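Long-range contacts in acetylserotonin O-methyltransferase (Homo sapiens, PDB 4A6D), which catalyses methyl transfer from S-adenosylmethionine to N-acetylserotonin, yielding melatonin and S-adenosylhomocysteine, and works as a homodimer: residues P99-S104 and L160-S165; L106-R111 and R153-Q158; G235-D240 and S263-R268; E267-T272 and A324-F329. One frame throughout, in Å; residues are numbered along the deposited sequence.

Contact 1. Residues P99-S104 and L160-S165. With SAM (S-adenosylmethionine), chain D.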
# COMPACT_ATOMS: atom_id res chain seq x y z
N PRO A 99 13.66 10.52 -20.00
CA PRO A 99 12.54 10.33 -20.94
C PRO A 99 11.57 9.27 -20.41
O PRO A 99 10.35 9.43 -20.57
CB PRO A 99 13.23 9.90 -22.24
CG PRO A 99 14.67 10.28 -22.07
CD PRO A 99 14.93 10.08 -20.61
N THR A 100 12.10 8.24 -19.71
CA THR A 100 11.33 7.13 -19.13
C THR A 100 10.77 7.37 -17.74
O THR A 100 10.32 6.42 -17.10
CB THR A 100 12.07 5.80 -19.28
OG1 THR A 100 13.38 5.91 -18.72
CG2 THR A 100 12.15 5.35 -20.73
N SER A 101 10.75 8.65 -17.29
CA SER A 101 10.24 9.13 -16.00
C SER A 101 8.84 8.61 -15.68
O SER A 101 7.96 8.68 -16.53
CB SER A 101 10.23 10.66 -15.97
OG SER A 101 10.00 11.16 -14.67
N GLN A 102 8.63 8.11 -14.45
CA GLN A 102 7.33 7.58 -14.03
C GLN A 102 6.71 8.39 -12.90
O GLN A 102 5.64 8.05 -12.41
CB GLN A 102 7.39 6.07 -13.75
CG GLN A 102 7.78 5.20 -14.97
CD GLN A 102 6.83 5.31 -16.15
OE1 GLN A 102 5.61 5.08 -16.04
NE2 GLN A 102 7.38 5.62 -17.31
N CYS A 103 7.37 9.52 -12.57
CA CYS A 103 7.06 10.53 -11.53
C CYS A 103 5.61 10.91 -11.38
O CYS A 103 5.07 10.77 -10.28
CB CYS A 103 7.90 11.77 -11.75
SG CYS A 103 9.53 11.70 -11.00
N SER A 104 5.03 11.51 -12.44
CA SER A 104 3.67 12.04 -12.48
C SER A 104 2.60 10.99 -12.23
O SER A 104 1.59 11.32 -11.61
CB SER A 104 3.44 12.86 -13.74
OG SER A 104 4.25 14.03 -13.67
N LEU A 160 -0.61 9.83 -17.34
CA LEU A 160 -0.89 8.85 -18.40
C LEU A 160 0.10 8.75 -19.55
O LEU A 160 0.32 7.64 -20.05
CB LEU A 160 -2.37 8.88 -18.84
CG LEU A 160 -3.28 8.00 -17.94
CD1 LEU A 160 -3.57 8.65 -16.59
CD2 LEU A 160 -4.55 7.65 -18.62
N GLN A 161 0.76 9.86 -19.93
CA GLN A 161 1.73 9.86 -21.03
C GLN A 161 3.00 9.06 -20.75
O GLN A 161 3.65 8.55 -21.68
CB GLN A 161 2.06 11.30 -21.47
CG GLN A 161 3.08 12.08 -20.64
CD GLN A 161 3.43 13.41 -21.24
OE1 GLN A 161 2.99 13.77 -22.35
NE2 GLN A 161 4.25 14.18 -20.52
N GLU A 162 3.33 8.94 -19.46
CA GLU A 162 4.53 8.31 -18.93
C GLU A 162 4.75 6.85 -19.30
O GLU A 162 5.89 6.49 -19.64
CB GLU A 162 4.67 8.60 -17.45
CG GLU A 162 5.03 10.05 -17.19
CD GLU A 162 5.28 10.40 -15.74
OE1 GLU A 162 4.73 9.71 -14.86
OE2 GLU A 162 6.00 11.39 -15.49
N VAL A 163 3.69 6.01 -19.31
CA VAL A 163 3.86 4.59 -19.66
C VAL A 163 4.36 4.38 -21.11
O VAL A 163 5.17 3.46 -21.37
CB VAL A 163 2.65 3.70 -19.30
CG1 VAL A 163 1.47 3.93 -20.26
CG2 VAL A 163 3.05 2.22 -19.24
N TRP A 164 3.94 5.27 -22.03
CA TRP A 164 4.32 5.16 -23.43
C TRP A 164 5.80 5.37 -23.73
O TRP A 164 6.30 4.86 -24.73
CB TRP A 164 3.35 5.94 -24.33
CG TRP A 164 1.91 5.66 -23.99
CD1 TRP A 164 0.96 6.57 -23.62
CD2 TRP A 164 1.28 4.36 -23.90
NE1 TRP A 164 -0.22 5.92 -23.30
CE2 TRP A 164 -0.06 4.57 -23.49
CE3 TRP A 164 1.73 3.03 -24.10
CZ2 TRP A 164 -0.96 3.51 -23.29
CZ3 TRP A 164 0.84 1.98 -23.90
CH2 TRP A 164 -0.49 2.22 -23.50
N SER A 165 6.53 6.03 -22.81
CA SER A 165 7.98 6.22 -22.92
C SER A 165 8.72 4.88 -22.77
O SER A 165 9.83 4.73 -23.28
CB SER A 165 8.46 7.21 -21.87
OG SER A 165 8.21 6.77 -20.55
N SAM D . -5.14 7.02 -24.68
CA SAM D . -4.44 7.69 -23.56
C SAM D . -3.34 6.88 -22.83
O SAM D . -3.44 5.67 -22.82
OXT SAM D . -2.35 7.42 -22.24
CB SAM D . -5.50 8.22 -22.64
CG SAM D . -6.26 7.12 -21.88
SD SAM D . -7.42 7.93 -20.72
CE SAM D . -7.79 6.60 -19.66
C5' SAM D . -9.01 7.88 -21.61
C4' SAM D . -9.00 9.11 -22.53
O4' SAM D . -10.28 9.13 -23.13
C3' SAM D . -8.84 10.47 -21.74
O3' SAM D . -7.81 11.29 -22.32
C2' SAM D . -10.27 11.08 -21.82
O2' SAM D . -10.40 12.50 -21.79
C1' SAM D . -10.76 10.50 -23.16
N9 SAM D . -12.23 10.50 -23.28
C8 SAM D . -13.14 10.07 -22.33
N7 SAM D . -14.36 10.20 -22.78
C5 SAM D . -14.32 10.78 -24.04
C6 SAM D . -15.27 11.19 -24.99
N6 SAM D . -16.58 10.96 -24.76
N1 SAM D . -14.84 11.72 -26.20
C2 SAM D . -13.54 11.95 -26.44
N3 SAM D . -12.61 11.58 -25.54
C4 SAM D . -12.94 10.96 -24.38
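Q102 reaches the backbone of E162, and the E162 carboxylate reaches the amides of S104 and M105. The Q102 side chain, bent at the CB-CG bond (chi2 -60°), spends both amide hydrogens on carbonyls: NE2 donates to E162 O at 2.9 Å and to T100 O at 3.1 Å. Both oxygens lie near the amide plane, yet NE2 stands well above each carbonyl plane. E162 O also accepts from S165 N and S165 OG, so three donors converge on it at the bend between helices 150-161 and 164-173.

The E162 carboxylate, on an extended chain, meets the start of helix 103-117: S104 N makes a weak bond to E162 OE2 at 3.2 Å, and M105 N donates to E162 OE1. Packing is slighter, with S165 CB 3.2 Å from P99 O and T100 CG2 3.5 Å from S165 O. Towards the cofactor, W164 NE1 donates almost straight to SAM OXT at 2.8 Å.

A carboxylate facing the first amides of a helix would probably be stabilised by their partial positive charge. E162 thus ties the first turn of helix 103-117, whose N-cap residue is Q102, to the bend that presents W164 to the cofactor.

Contact 2. Residues L106-R111 and R153-Q158. With SO4 (sulfate ion), chain F.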
# COMPACT_ATOMS: atom_id res chain seq x y z
N LEU A 106 3.18 8.15 -10.41
CA LEU A 106 3.40 7.81 -9.01
C LEU A 106 2.73 8.81 -8.08
O LEU A 106 1.94 8.41 -7.24
CB LEU A 106 4.89 7.64 -8.73
CG LEU A 106 5.56 6.48 -9.44
CD1 LEU A 106 7.00 6.40 -9.07
CD2 LEU A 106 4.88 5.16 -9.13
N LYS A 107 2.93 10.12 -8.34
CA LYS A 107 2.27 11.21 -7.63
C LYS A 107 0.75 11.09 -7.79
O LYS A 107 0.03 11.27 -6.81
CB LYS A 107 2.75 12.56 -8.17
CG LYS A 107 4.18 12.93 -7.79
CD LYS A 107 4.62 14.11 -8.64
CE LYS A 107 5.92 14.70 -8.19
NZ LYS A 107 6.21 15.95 -8.91
N TYR A 108 0.25 10.73 -8.99
CA TYR A 108 -1.20 10.57 -9.22
C TYR A 108 -1.77 9.39 -8.43
O TYR A 108 -2.84 9.54 -7.84
CB TYR A 108 -1.54 10.47 -10.72
CG TYR A 108 -3.01 10.25 -10.99
CD1 TYR A 108 -3.89 11.33 -11.10
CD2 TYR A 108 -3.53 8.97 -11.14
CE1 TYR A 108 -5.25 11.14 -11.36
CE2 TYR A 108 -4.89 8.76 -11.40
CZ TYR A 108 -5.74 9.85 -11.51
OH TYR A 108 -7.08 9.64 -11.74
N MET A 109 -1.08 8.21 -8.46
CA MET A 109 -1.47 7.00 -7.71
C MET A 109 -1.54 7.35 -6.19
O MET A 109 -2.49 6.97 -5.49
CB MET A 109 -0.44 5.86 -7.90
CG MET A 109 -0.48 5.20 -9.26
SD MET A 109 0.46 3.65 -9.21
CE MET A 109 0.86 3.49 -10.80
N GLY A 110 -0.57 8.13 -5.74
CA GLY A 110 -0.47 8.58 -4.36
C GLY A 110 -1.58 9.51 -3.92
O GLY A 110 -2.12 9.33 -2.84
N ARG A 111 -1.93 10.48 -4.76
CA ARG A 111 -2.95 11.50 -4.50
C ARG A 111 -4.40 11.06 -4.75
O ARG A 111 -5.29 11.52 -4.05
CB ARG A 111 -2.63 12.81 -5.26
CG ARG A 111 -1.37 13.53 -4.76
CD ARG A 111 -0.72 14.47 -5.77
NE ARG A 111 0.65 14.82 -5.38
CZ ARG A 111 1.52 15.46 -6.15
NH1 ARG A 111 1.18 15.84 -7.37
NH2 ARG A 111 2.74 15.73 -5.70
N ARG A 153 -6.53 17.93 -14.09
CA ARG A 153 -6.59 17.43 -15.47
C ARG A 153 -5.17 17.39 -16.06
O ARG A 153 -4.83 16.40 -16.71
CB ARG A 153 -7.51 18.28 -16.32
CG ARG A 153 -7.73 17.72 -17.73
CD ARG A 153 -8.27 18.76 -18.66
NE ARG A 153 -9.54 19.31 -18.18
CZ ARG A 153 -9.68 20.54 -17.70
NH1 ARG A 153 -8.64 21.36 -17.62
NH2 ARG A 153 -10.87 20.97 -17.31
N LEU A 154 -4.35 18.45 -15.81
CA LEU A 154 -2.94 18.50 -16.23
C LEU A 154 -2.17 17.32 -15.60
O LEU A 154 -1.48 16.61 -16.33
CB LEU A 154 -2.27 19.84 -15.88
CG LEU A 154 -0.77 19.99 -16.25
CD1 LEU A 154 -0.51 19.73 -17.74
CD2 LEU A 154 -0.25 21.36 -15.86
N GLN A 155 -2.37 17.07 -14.29
CA GLN A 155 -1.72 15.96 -13.58
C GLN A 155 -2.12 14.60 -14.17
O GLN A 155 -1.23 13.79 -14.44
CB GLN A 155 -1.91 16.06 -12.04
CG GLN A 155 -1.57 14.78 -11.24
CD GLN A 155 -0.10 14.55 -10.94
OE1 GLN A 155 0.34 14.61 -9.78
NE2 GLN A 155 0.69 14.19 -11.95
N PHE A 156 -3.43 14.36 -14.40
CA PHE A 156 -3.92 13.11 -15.00
C PHE A 156 -3.22 12.88 -16.36
O PHE A 156 -2.68 11.80 -16.61
CB PHE A 156 -5.46 13.14 -15.18
CG PHE A 156 -6.05 11.86 -15.72
CD1 PHE A 156 -6.32 10.78 -14.89
CD2 PHE A 156 -6.30 11.71 -17.09
CE1 PHE A 156 -6.85 9.58 -15.40
CE2 PHE A 156 -6.82 10.51 -17.61
CZ PHE A 156 -7.11 9.46 -16.76
N MET A 157 -3.22 13.92 -17.21
CA MET A 157 -2.64 13.93 -18.55
C MET A 157 -1.14 13.69 -18.56
O MET A 157 -0.65 12.97 -19.43
CB MET A 157 -2.96 15.26 -19.24
CG MET A 157 -4.37 15.32 -19.76
SD MET A 157 -4.75 16.93 -20.49
CE MET A 157 -3.61 16.92 -21.91
N GLN A 158 -0.42 14.29 -17.58
CA GLN A 158 1.03 14.13 -17.44
C GLN A 158 1.31 12.71 -16.98
O GLN A 158 2.29 12.11 -17.42
CB GLN A 158 1.59 15.11 -16.40
CG GLN A 158 1.64 16.59 -16.78
CD GLN A 158 1.95 17.43 -15.54
OE1 GLN A 158 1.31 17.30 -14.49
NE2 GLN A 158 2.95 18.29 -15.63
S SO4 F . 3.14 18.10 -9.71
O1 SO4 F . 3.69 17.87 -8.37
O2 SO4 F . 1.70 18.35 -9.60
O3 SO4 F . 3.80 19.26 -10.31
O4 SO4 F . 3.37 16.92 -10.58
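Y108 and F156 meet as an offset edge-to-face pair, the F156 edge turned to the Y108 face with centroids 5.5 Å apart and planes at 73°. The hydroxyl of Y108 lies at the F156 edge, near its plane, with OH 3.4 Å from F156 CD1, while Q155 CG sits at the edge of the Y108 ring, 4.2 Å from CD1. Over one face of the R111 guanidinium lies K107 CB, and at its edge lies a sulfate ion, probably from the crystallisation liquor.

CG of each ring lies anti to its own N (Y108 chi1 178°), which brings both rings between helices 103-117 and 150-161; the axes of 106-111 and 153-158 come within 9.6 Å, at 126°. Helix 150-161 puts F156 beside Y147, a cofactor-binding residue. The other helix packs through L106 and M109 on A16 of the second subunit.

Q155 OE1 comes within 2.8 Å of R111 NH1 and 3.6 Å of K107 CB. K107 NZ bonds sulfate O1 at 3.2 Å and O4 weakly. With an alanine here, CB would still lie over the guanidinium, but the sulfate would probably be left with little more than the weak bonds from R111 NH1. R111 NH2 forms a salt bridge with E30.

Contact 3. Residues G235-D240 and S263-R268. With ZN (zinc ion), chain B; SAM (S-adenosylmethionine), chain D.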
# COMPACT_ATOMS: atom_id res chain seq x y z
N GLY A 235 -13.84 16.82 -29.37
CA GLY A 235 -15.20 16.32 -29.41
C GLY A 235 -15.51 15.19 -28.46
O GLY A 235 -14.72 14.86 -27.57
N ASP A 236 -16.69 14.59 -28.66
CA ASP A 236 -17.17 13.46 -27.88
C ASP A 236 -17.27 12.22 -28.79
O ASP A 236 -18.13 12.17 -29.65
CB ASP A 236 -18.53 13.82 -27.23
CG ASP A 236 -19.21 12.67 -26.50
OD1 ASP A 236 -18.56 11.59 -26.31
OD2 ASP A 236 -20.37 12.85 -26.09
N PHE A 237 -16.43 11.21 -28.56
CA PHE A 237 -16.48 10.02 -29.43
C PHE A 237 -17.78 9.19 -29.42
O PHE A 237 -18.02 8.39 -30.34
CB PHE A 237 -15.20 9.19 -29.40
CG PHE A 237 -14.67 8.72 -28.07
CD1 PHE A 237 -15.53 8.23 -27.09
CD2 PHE A 237 -13.30 8.68 -27.82
CE1 PHE A 237 -15.04 7.72 -25.89
CE2 PHE A 237 -12.81 8.21 -26.60
CZ PHE A 237 -13.69 7.75 -25.63
N PHE A 238 -18.66 9.46 -28.44
CA PHE A 238 -19.97 8.80 -28.35
C PHE A 238 -21.02 9.41 -29.22
O PHE A 238 -22.04 8.77 -29.45
CB PHE A 238 -20.47 8.72 -26.89
CG PHE A 238 -19.69 7.74 -26.06
CD1 PHE A 238 -19.70 6.38 -26.36
CD2 PHE A 238 -18.90 8.17 -25.00
CE1 PHE A 238 -18.94 5.47 -25.62
CE2 PHE A 238 -18.16 7.26 -24.24
CZ PHE A 238 -18.16 5.92 -24.57
N LYS A 239 -20.81 10.63 -29.75
CA LYS A 239 -21.84 11.26 -30.56
C LYS A 239 -21.36 12.15 -31.71
O LYS A 239 -22.11 12.35 -32.67
CB LYS A 239 -22.87 11.99 -29.68
CG LYS A 239 -22.26 12.72 -28.48
CD LYS A 239 -23.31 13.23 -27.51
CE LYS A 239 -23.63 12.26 -26.39
NZ LYS A 239 -24.60 12.86 -25.42
N ASP A 240 -20.13 12.69 -31.63
CA ASP A 240 -19.61 13.59 -32.67
C ASP A 240 -19.11 12.85 -33.90
O ASP A 240 -18.86 11.67 -33.78
CB ASP A 240 -18.47 14.43 -32.08
CG ASP A 240 -18.95 15.50 -31.13
OD1 ASP A 240 -20.17 15.76 -31.08
OD2 ASP A 240 -18.10 16.14 -30.51
N SER A 263 -19.60 -1.35 -26.60
CA SER A 263 -20.30 -1.78 -27.82
C SER A 263 -20.77 -0.61 -28.64
O SER A 263 -20.57 -0.62 -29.85
CB SER A 263 -21.46 -2.73 -27.51
OG SER A 263 -20.94 -3.98 -27.08
N HIS A 264 -21.32 0.43 -27.99
CA HIS A 264 -21.79 1.65 -28.66
C HIS A 264 -20.65 2.35 -29.42
O HIS A 264 -20.80 2.63 -30.61
CB HIS A 264 -22.49 2.58 -27.66
CG HIS A 264 -22.94 3.90 -28.23
ND1 HIS A 264 -22.59 5.10 -27.63
CD2 HIS A 264 -23.70 4.16 -29.32
CE1 HIS A 264 -23.13 6.04 -28.38
NE2 HIS A 264 -23.81 5.52 -29.41
N LEU A 265 -19.51 2.58 -28.75
CA LEU A 265 -18.34 3.24 -29.34
C LEU A 265 -17.77 2.37 -30.49
O LEU A 265 -17.47 2.91 -31.56
CB LEU A 265 -17.26 3.54 -28.27
CG LEU A 265 -15.93 4.09 -28.83
CD1 LEU A 265 -16.13 5.46 -29.56
CD2 LEU A 265 -14.89 4.18 -27.77
N LEU A 266 -17.64 1.03 -30.27
CA LEU A 266 -17.13 0.15 -31.28
C LEU A 266 -17.98 0.17 -32.55
O LEU A 266 -17.41 0.17 -33.64
CB LEU A 266 -16.91 -1.27 -30.76
CG LEU A 266 -15.78 -1.45 -29.71
CD1 LEU A 266 -15.72 -2.86 -29.26
CD2 LEU A 266 -14.43 -1.04 -30.26
N GLU A 267 -19.32 0.25 -32.38
CA GLU A 267 -20.31 0.31 -33.46
C GLU A 267 -20.13 1.58 -34.31
O GLU A 267 -20.10 1.49 -35.54
CB GLU A 267 -21.74 0.21 -32.89
CG GLU A 267 -22.19 -1.20 -32.52
CD GLU A 267 -22.61 -2.15 -33.65
OE1 GLU A 267 -22.43 -1.81 -34.84
OE2 GLU A 267 -23.14 -3.24 -33.32
N ARG A 268 -19.94 2.73 -33.65
CA ARG A 268 -19.73 4.03 -34.30
C ARG A 268 -18.45 4.02 -35.14
O ARG A 268 -18.48 4.48 -36.28
CB ARG A 268 -19.69 5.14 -33.24
CG ARG A 268 -21.05 5.30 -32.55
CD ARG A 268 -21.27 6.61 -31.80
NE ARG A 268 -20.18 7.55 -31.99
CZ ARG A 268 -20.22 8.60 -32.79
NH1 ARG A 268 -21.35 8.92 -33.43
NH2 ARG A 268 -19.15 9.37 -32.94
ZN ZN B . -23.59 -1.99 -36.66
N SAM D . -5.14 7.02 -24.68
CA SAM D . -4.44 7.69 -23.56
C SAM D . -3.34 6.88 -22.83
O SAM D . -3.44 5.67 -22.82
OXT SAM D . -2.35 7.42 -22.24
CB SAM D . -5.50 8.22 -22.64
CG SAM D . -6.26 7.12 -21.88
SD SAM D . -7.42 7.93 -20.72
CE SAM D . -7.79 6.60 -19.66
C5' SAM D . -9.01 7.88 -21.61
C4' SAM D . -9.00 9.11 -22.53
O4' SAM D . -10.28 9.13 -23.13
C3' SAM D . -8.84 10.47 -21.74
O3' SAM D . -7.81 11.29 -22.32
C2' SAM D . -10.27 11.08 -21.82
O2' SAM D . -10.40 12.50 -21.79
C1' SAM D . -10.76 10.50 -23.16
N9 SAM D . -12.23 10.50 -23.28
C8 SAM D . -13.14 10.07 -22.33
N7 SAM D . -14.36 10.20 -22.78
C5 SAM D . -14.32 10.78 -24.04
C6 SAM D . -15.27 11.19 -24.99
N6 SAM D . -16.58 10.96 -24.76
N1 SAM D . -14.84 11.72 -26.20
C2 SAM D . -13.54 11.95 -26.44
N3 SAM D . -12.61 11.58 -25.54
C4 SAM D . -12.94 10.96 -24.38
O HOH W 1 -25.10 -2.41 -38.21
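R268 reaches from helix 259-272 into the 235-240 loop and grips its carbonyls: NE donates to F237 O at 2.8 Å, NH2 reaches the same oxygen weakly, and NH2 lies 2.5 Å from D240 O, a bond so short that its exact length is doubtful. This loop follows strand 230-234 of the Rossmann-like methyltransferase fold and holds the adenine of SAM. The chain of R268 is bent at its nearly eclipsed CG-CD bond (chi3 6°), and one face of its guanidinium lies against the F238-K239 peptide. An alanine in its place would remove all these donors, and the turn from F237 to D240 would probably lose its hydrogen-bonded tie to the helix, leaving the F237 and D240 carbonyls without these partners.

The loop reads the adenine edge with two bonds: F237 N donates to SAM N1 at 2.9 Å, and SAM N6 donates to D236 OD1 at 2.6 Å. D236 OD1 also accepts from F238 N, an Asx turn that should hold the carboxylate in position for the amino group. D240 OD2 in turn takes the D236 N-H, a second-shell brace.

Packing takes over farther out. The F237 ring is sandwiched, with the adenine lying over one face, SAM N1 above its centre, and L265 over the opposite one. L265 CB touches F238 CE1 at 3.7 Å, from a side chain that crosses the F238 ring at about a right angle. On the F237 face turned from the cofactor, L265 CD2 makes a CH-pi contact 4.2 Å from the ring centroid, 17° off its normal.

Contact 4. Residues E267-T272 and A324-F329. With ZN (zinc ion), chain B; SO4 (sulfate ion), chain E.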
# COMPACT_ATOMS: atom_id res chain seq x y z
N GLU A 267 -19.32 0.25 -32.38
CA GLU A 267 -20.31 0.31 -33.46
C GLU A 267 -20.13 1.58 -34.31
O GLU A 267 -20.10 1.49 -35.54
CB GLU A 267 -21.74 0.21 -32.89
CG GLU A 267 -22.19 -1.20 -32.52
CD GLU A 267 -22.61 -2.15 -33.65
OE1 GLU A 267 -22.43 -1.81 -34.84
OE2 GLU A 267 -23.14 -3.24 -33.32
N ARG A 268 -19.94 2.73 -33.65
CA ARG A 268 -19.73 4.03 -34.30
C ARG A 268 -18.45 4.02 -35.14
O ARG A 268 -18.48 4.48 -36.28
CB ARG A 268 -19.69 5.14 -33.24
CG ARG A 268 -21.05 5.30 -32.55
CD ARG A 268 -21.27 6.61 -31.80
NE ARG A 268 -20.18 7.55 -31.99
CZ ARG A 268 -20.22 8.60 -32.79
NH1 ARG A 268 -21.35 8.92 -33.43
NH2 ARG A 268 -19.15 9.37 -32.94
N ILE A 269 -17.35 3.43 -34.58
CA ILE A 269 -16.05 3.28 -35.25
C ILE A 269 -16.21 2.36 -36.44
O ILE A 269 -15.74 2.70 -37.52
CB ILE A 269 -14.97 2.73 -34.27
CG1 ILE A 269 -14.75 3.70 -33.07
CG2 ILE A 269 -13.66 2.39 -35.03
CD1 ILE A 269 -13.78 3.08 -31.99
N TYR A 270 -16.86 1.20 -36.25
CA TYR A 270 -17.09 0.27 -37.35
C TYR A 270 -17.77 0.95 -38.57
O TYR A 270 -17.24 0.86 -39.68
CB TYR A 270 -17.88 -0.96 -36.88
CG TYR A 270 -18.07 -1.96 -38.01
CD1 TYR A 270 -17.09 -2.88 -38.32
CD2 TYR A 270 -19.25 -1.97 -38.76
CE1 TYR A 270 -17.24 -3.76 -39.38
CE2 TYR A 270 -19.42 -2.87 -39.82
CZ TYR A 270 -18.41 -3.75 -40.13
OH TYR A 270 -18.60 -4.69 -41.11
N HIS A 271 -18.91 1.62 -38.34
CA HIS A 271 -19.68 2.32 -39.36
C HIS A 271 -18.96 3.52 -39.95
O HIS A 271 -19.29 3.91 -41.06
CB HIS A 271 -21.09 2.63 -38.87
CG HIS A 271 -21.91 1.39 -38.67
ND1 HIS A 271 -22.33 0.62 -39.75
CD2 HIS A 271 -22.29 0.78 -37.52
CE1 HIS A 271 -23.00 -0.40 -39.22
NE2 HIS A 271 -22.99 -0.35 -37.89
N THR A 272 -17.91 4.02 -39.28
CA THR A 272 -17.04 5.08 -39.78
C THR A 272 -15.91 4.46 -40.67
O THR A 272 -15.45 5.12 -41.59
CB THR A 272 -16.53 5.95 -38.63
OG1 THR A 272 -17.65 6.41 -37.86
CG2 THR A 272 -15.76 7.17 -39.11
N ALA A 324 -19.51 -5.75 -32.98
CA ALA A 324 -19.48 -4.44 -33.59
C ALA A 324 -19.35 -4.57 -35.12
O ALA A 324 -19.71 -3.63 -35.82
CB ALA A 324 -18.35 -3.61 -33.02
N GLY A 325 -18.88 -5.73 -35.60
CA GLY A 325 -18.77 -6.03 -37.03
C GLY A 325 -17.37 -6.39 -37.50
O GLY A 325 -17.21 -6.87 -38.62
N PHE A 326 -16.32 -6.09 -36.69
CA PHE A 326 -14.92 -6.35 -37.05
C PHE A 326 -14.61 -7.84 -37.22
O PHE A 326 -15.29 -8.67 -36.64
CB PHE A 326 -13.97 -5.72 -36.03
CG PHE A 326 -14.10 -4.22 -35.94
CD1 PHE A 326 -13.54 -3.41 -36.92
CD2 PHE A 326 -14.82 -3.63 -34.91
CE1 PHE A 326 -13.65 -2.02 -36.85
CE2 PHE A 326 -14.93 -2.24 -34.83
CZ PHE A 326 -14.35 -1.44 -35.80
N ARG A 327 -13.62 -8.16 -38.05
CA ARG A 327 -13.19 -9.52 -38.37
C ARG A 327 -11.66 -9.55 -38.29
O ARG A 327 -11.07 -8.52 -37.98
CB ARG A 327 -13.68 -9.92 -39.81
CG ARG A 327 -15.22 -9.91 -40.02
CD ARG A 327 -15.94 -11.07 -39.32
NE ARG A 327 -17.41 -10.99 -39.44
CZ ARG A 327 -18.23 -10.51 -38.50
NH1 ARG A 327 -17.74 -10.04 -37.35
NH2 ARG A 327 -19.54 -10.49 -38.70
N ASP A 328 -11.03 -10.70 -38.57
CA ASP A 328 -9.58 -10.92 -38.52
C ASP A 328 -8.92 -10.51 -37.20
O ASP A 328 -7.83 -9.93 -37.20
CB ASP A 328 -8.85 -10.32 -39.75
CG ASP A 328 -9.42 -10.72 -41.10
OD1 ASP A 328 -9.84 -11.90 -41.25
OD2 ASP A 328 -9.44 -9.87 -42.02
N PHE A 329 -9.61 -10.79 -36.07
CA PHE A 329 -9.14 -10.53 -34.71
C PHE A 329 -7.81 -11.25 -34.47
O PHE A 329 -7.68 -12.45 -34.77
CB PHE A 329 -10.19 -10.97 -33.69
CG PHE A 329 -9.76 -10.86 -32.24
CD1 PHE A 329 -9.10 -11.92 -31.60
CD2 PHE A 329 -10.03 -9.71 -31.50
CE1 PHE A 329 -8.70 -11.81 -30.27
CE2 PHE A 329 -9.59 -9.60 -30.18
CZ PHE A 329 -8.94 -10.66 -29.58
ZN ZN B . -23.59 -1.99 -36.66
S SO4 E . -12.80 -13.31 -36.75
O1 SO4 E . -12.03 -14.52 -36.43
O2 SO4 E . -12.06 -12.17 -36.22
O3 SO4 E . -13.03 -13.15 -38.21
O4 SO4 E . -14.11 -13.38 -36.07
O HOH W 2 -16.24 -6.37 -41.37
O HOH W 1 -25.10 -2.41 -38.21
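Y270 carries CG anti to its backbone N (chi1 -178°), which lays its ring against the backbone of A324 and G325, while F326, with CG beside its own N (chi1 -61°), turns a ring face to the edge of Y270. The two rings form a T-shaped pair, planes at 88° and centroids 5.1 Å apart, with Y270 CD1 over the centre of F326. At the F326 edge, I269 CG2 touches CZ at 4.0 Å.

Over one face of Y270 lie A324 O and G325 CA, the latter a CH-pi contact 3.8 Å from the centroid. G325 closes helix 314-324 with a Schellman motif at positive phi. A CB there would run into Y270 CZ as well as into the preceding carbonyl. A water bridges Y270 OH, at 2.9 Å, and G325 O, at 3.0 Å. K345 adds a cation-pi contact to Y270, joining the tyrosine to the chain after strand 339-344.

One helical turn apart, E267 OE1 and H271 NE2 bind the zinc ion at 2.2 and 2.1 Å, with a water as a further ligand. E267 OE1 also lies 3.4 Å from A324 O; both are acceptors, and the metal probably offsets their repulsion.

No direct hydrogen bond crosses between 267-272 and 324-329. Ring packing, the fit of a glycine under a tyrosine and one water bridge join helix 259-272 to the turn that leads into edge strand 329-332.

Overall arrangement
Contact 2 joins helix 103-117 to helix 150-161, nested within the loop closed by contact 1, which joins the start of 103-117 to the bend after 150-161. Their centres are 11 Å apart, they touch where S104 meets Q155, and both pack against the second subunit. Contacts 3 and 4 follow in series on helix 259-272, beside the Rossmann-like sheet, with centres 12 Å apart, sharing E267 and R268 and touching where L266 packs on A324. Contacts 1 and 3, centres 28 Å apart, do not touch but grip opposite ends of SAM, its carboxylate and its adenine. The cofactor thus spans the helical, dimer-facing side and the sheet domain, with contact 4 farthest out.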